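Local atomic coordinates of DUTPase (Staphylococcus phage 11, PDB entry 4GV8), a protein that hydrolyses dUTP to dUMP and pyrophosphate as a trimeric dUTPase. Residues 73-78 and 132-137. Residues are numbered along the deposited sequence; the frame is centred on the assembly and turned at random.
Sequences LVIETG and DKLAQL. With DUP (2'-deoxyuridine 5'-alpha,beta-imido-triphosphate), chain J; DUP (2'-deoxyuridine 5'-alpha,beta-imido-triphosphate), chain L.
Ile75 approaches the oxygen edge of the peptide group joining Leu134 to Ala135, from one side of its plane: the methyl CD1 lies 3.2 Å from Leu134 O, tilted well out of that plane. CB of Leu134 and CB of Ala135 lie on the same side of the plane, so the methyl rests between two side chains, with CG of Leu134 and CB of Ala135 each 4.1 Å from Ile75 CD1. The tight approach is van der Waals packing. Extension of the isoleucine beyond CG1 (chi2 166°) carries the slim methyl this far, while the small alanine probably helps it to approach the backbone so closely. That both residues project alike reflects a classic beta bulge at Leu134 and Ala135 opposite Ile29. In the jelly-roll fold, strand 57-63 runs between strands 73-80 and 133-141 in the sheet order, and the contact joins these two across its buried side, where Ile90 touches Ile75, Leu134 and Ala135, with Ile92 against Ile75 as well. Each strand also reaches a different nucleotide of the trimer. At one uracil edge, Gly78 CA stands 3.2 Å from O4 of the chain J nucleotide; with no side chain, Gly78 can lie this close. Gln136, long and extended beyond CG, brings its polar end beside the alpha-phosphate of the chain L nucleotide; Arg64 and Ser65 hydrogen-bond to the same nucleotide.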
loop_
_atom_site.group_PDB
_atom_site.type_symbol
_atom_site.label_atom_id
_atom_site.label_comp_id
_atom_site.label_asym_id
_atom_site.label_seq_id
_atom_site.Cartn_x
_atom_site.Cartn_y
_atom_site.Cartn_z
ATOM N N LEU B 73 -12.033 -3.075 5.227
ATOM C CA LEU B 73 -11.824 -1.695 4.818
ATOM C C LEU B 73 -10.367 -1.475 4.466
ATOM O O LEU B 73 -9.498 -1.530 5.345
ATOM C CB LEU B 73 -12.259 -0.762 5.913
ATOM C CG LEU B 73 -13.746 -0.746 6.273
ATOM C CD1 LEU B 73 -13.899 0.183 7.473
ATOM C CD2 LEU B 73 -14.657 -0.329 5.101
ATOM N N VAL B 74 -10.122 -1.277 3.164
ATOM C CA VAL B 74 -8.785 -1.149 2.570
ATOM C C VAL B 74 -8.638 0.325 2.193
ATOM O O VAL B 74 -9.385 0.867 1.374
ATOM C CB VAL B 74 -8.579 -2.041 1.295
ATOM C CG1 VAL B 74 -7.172 -1.872 0.682
ATOM C CG2 VAL B 74 -8.856 -3.526 1.571
ATOM N N ILE B 75 -7.636 0.966 2.788
ATOM C CA ILE B 75 -7.247 2.291 2.468
ATOM C C ILE B 75 -5.990 2.256 1.584
ATOM O O ILE B 75 -4.950 1.693 1.991
ATOM C CB ILE B 75 -6.981 3.156 3.754
ATOM C CG1 ILE B 75 -8.292 3.271 4.589
ATOM C CG2 ILE B 75 -6.316 4.510 3.390
ATOM C CD1 ILE B 75 -8.113 3.784 6.014
ATOM N N GLU B 76 -6.092 2.913 0.421
ATOM C CA GLU B 76 -4.947 3.152 -0.439
ATOM C C GLU B 76 -4.217 4.356 0.136
ATOM O O GLU B 76 -4.760 5.478 0.219
ATOM C CB GLU B 76 -5.368 3.423 -1.875
ATOM C CG GLU B 76 -4.154 3.763 -2.754
ATOM C CD GLU B 76 -3.284 2.541 -3.088
ATOM O OE1 GLU B 76 -2.323 2.698 -3.854
ATOM O OE2 GLU B 76 -3.551 1.413 -2.608
ATOM N N THR B 77 -2.995 4.124 0.554
ATOM C CA THR B 77 -2.094 5.186 1.042
ATOM C C THR B 77 -2.010 6.361 0.042
ATOM O O THR B 77 -1.736 6.201 -1.154
ATOM C CB THR B 77 -0.698 4.576 1.399
ATOM O OG1 THR B 77 -0.862 3.629 2.488
ATOM C CG2 THR B 77 0.342 5.618 1.801
ATOM N N GLY B 78 -2.326 7.526 0.573
ATOM C CA GLY B 78 -2.307 8.771 -0.159
ATOM C C GLY B 78 -1.016 9.485 0.068
ATOM O O GLY B 78 -0.528 9.597 1.197
ATOM N N ASP B 132 -14.800 8.560 13.738
ATOM C CA ASP B 132 -13.970 7.335 13.676
ATOM C C ASP B 132 -12.517 7.657 13.377
ATOM O O ASP B 132 -12.216 8.457 12.473
ATOM C CB ASP B 132 -14.472 6.325 12.615
ATOM C CG ASP B 132 -15.725 5.586 13.047
ATOM O OD1 ASP B 132 -16.063 5.636 14.239
ATOM O OD2 ASP B 132 -16.385 4.952 12.189
ATOM N N LYS B 133 -11.637 7.042 14.159
ATOM C CA LYS B 133 -10.169 7.122 13.983
ATOM C C LYS B 133 -9.767 6.079 12.898
ATOM O O LYS B 133 -9.452 4.915 13.180
ATOM C CB LYS B 133 -9.474 6.850 15.302
ATOM C CG LYS B 133 -8.014 7.285 15.318
ATOM C CD LYS B 133 -7.279 6.752 16.531
ATOM C CE LYS B 133 -7.518 7.596 17.754
ATOM N NZ LYS B 133 -7.080 6.782 18.933
ATOM N N LEU B 134 -9.904 6.521 11.647
ATOM C CA LEU B 134 -9.956 5.659 10.475
ATOM C C LEU B 134 -8.593 5.438 9.776
ATOM O O LEU B 134 -8.377 4.407 9.140
ATOM C CB LEU B 134 -10.946 6.281 9.470
ATOM C CG LEU B 134 -11.186 5.540 8.161
ATOM C CD1 LEU B 134 -11.680 4.133 8.453
ATOM C CD2 LEU B 134 -12.140 6.259 7.200
ATOM N N ALA B 135 -7.714 6.427 9.851
ATOM C CA ALA B 135 -6.363 6.401 9.203
ATOM C C ALA B 135 -5.348 7.141 10.056
ATOM O O ALA B 135 -5.670 7.661 11.143
ATOM C CB ALA B 135 -6.410 7.027 7.791
ATOM N N GLN B 136 -4.112 7.194 9.565
ATOM C CA GLN B 136 -3.031 7.974 10.181
ATOM C C GLN B 136 -2.174 8.625 9.123
ATOM O O GLN B 136 -2.188 8.241 7.960
ATOM C CB GLN B 136 -2.165 7.164 11.146
ATOM C CG GLN B 136 -1.339 6.071 10.485
ATOM C CD GLN B 136 -0.771 5.065 11.474
ATOM O OE1 GLN B 136 -0.813 3.835 11.258
ATOM N NE2 GLN B 136 -0.259 5.570 12.553
ATOM N N LEU B 137 -1.475 9.668 9.549
ATOM C CA LEU B 137 -0.665 10.538 8.682
ATOM C C LEU B 137 0.773 10.521 9.197
ATOM O O LEU B 137 1.065 10.958 10.327
ATOM C CB LEU B 137 -1.200 12.001 8.702
ATOM C CG LEU B 137 -0.444 12.973 7.769
ATOM C CD1 LEU B 137 -0.668 12.638 6.270
ATOM C CD2 LEU B 137 -0.729 14.444 8.143
HETATM O O4 DUP J . -5.417 9.451 -0.555
HETATM C C4 DUP J . -5.223 10.744 -0.929
HETATM C C5 DUP J . -4.304 11.078 -1.909
HETATM C C6 DUP J . -4.114 12.375 -2.244
HETATM N N3 DUP J . -5.843 11.755 -0.299
HETATM C C2 DUP J . -5.694 13.040 -0.694
HETATM O O2 DUP J . -6.434 13.967 -0.079
HETATM N N1 DUP J . -4.823 13.369 -1.669
HETATM C "C1'" DUP J . -4.601 14.758 -2.090
HETATM C "C2'" DUP J . -3.274 15.302 -1.550
HETATM C "C3'" DUP J . -2.346 15.287 -2.765
HETATM O "O3'" DUP J . -1.318 16.267 -2.648
HETATM O "O4'" DUP J . -4.512 14.852 -3.543
HETATM C "C4'" DUP J . -3.274 15.467 -3.966
HETATM C "C5'" DUP J . -2.741 14.858 -5.263
HETATM O "O5'" DUP J . -2.320 13.477 -5.120
HETATM P PA DUP J . -2.030 12.608 -6.419
HETATM O O1A DUP J . -0.901 13.319 -7.107
HETATM O O2A DUP J . -1.835 11.194 -5.772
HETATM N N3A DUP J . -3.426 12.560 -7.392
HETATM P PB DUP J . -3.401 12.869 -9.067
HETATM O O1B DUP J . -1.974 12.762 -9.593
HETATM O O2B DUP J . -4.449 11.926 -9.673
HETATM O O3B DUP J . -3.941 14.438 -9.076
HETATM P PG DUP J . -3.090 15.777 -9.456
HETATM O O2G DUP J . -3.280 15.910 -10.942
HETATM O O1G DUP J . -1.634 15.546 -9.026
HETATM O O3G DUP J . -3.679 16.868 -8.591
HETATM O O4 DUP L . 1.300 -4.713 9.816
HETATM C C4 DUP L . 1.652 -4.328 11.051
HETATM C C5 DUP L . 1.334 -3.061 11.527
HETATM C C6 DUP L . 1.700 -2.690 12.831
HETATM N N3 DUP L . 2.319 -5.170 11.852
HETATM C C2 DUP L . 2.643 -4.800 13.139
HETATM O O2 DUP L . 3.320 -5.696 13.911
HETATM N N1 DUP L . 2.319 -3.575 13.636
HETATM C "C1'" DUP L . 2.658 -3.186 15.019
HETATM C "C2'" DUP L . 3.786 -2.177 15.018
HETATM C "C3'" DUP L . 3.107 -0.849 15.302
HETATM O "O3'" DUP L . 4.011 0.006 16.007
HETATM O "O4'" DUP L . 1.485 -2.587 15.621
HETATM C "C4'" DUP L . 1.813 -1.240 16.061
HETATM C "C5'" DUP L . 0.623 -0.310 15.847
HETATM O "O5'" DUP L . 0.438 0.093 14.475
HETATM P PA DUP L . -0.807 1.081 14.142
HETATM O O1A DUP L . -0.918 1.038 12.633
HETATM O O2A DUP L . -0.695 2.406 14.820
HETATM N N3A DUP L . -2.105 0.202 14.767
HETATM P PB DUP L . -3.436 0.786 15.634
HETATM O O1B DUP L . -3.466 2.294 15.415
HETATM O O2B DUP L . -4.662 0.004 15.188
HETATM O O3B DUP L . -3.073 0.462 17.203
HETATM P PG DUP L . -2.273 1.343 18.365
HETATM O O2G DUP L . -1.623 2.591 17.750
HETATM O O1G DUP L . -3.494 1.677 19.122
HETATM O O3G DUP L . -1.354 0.301 18.924
#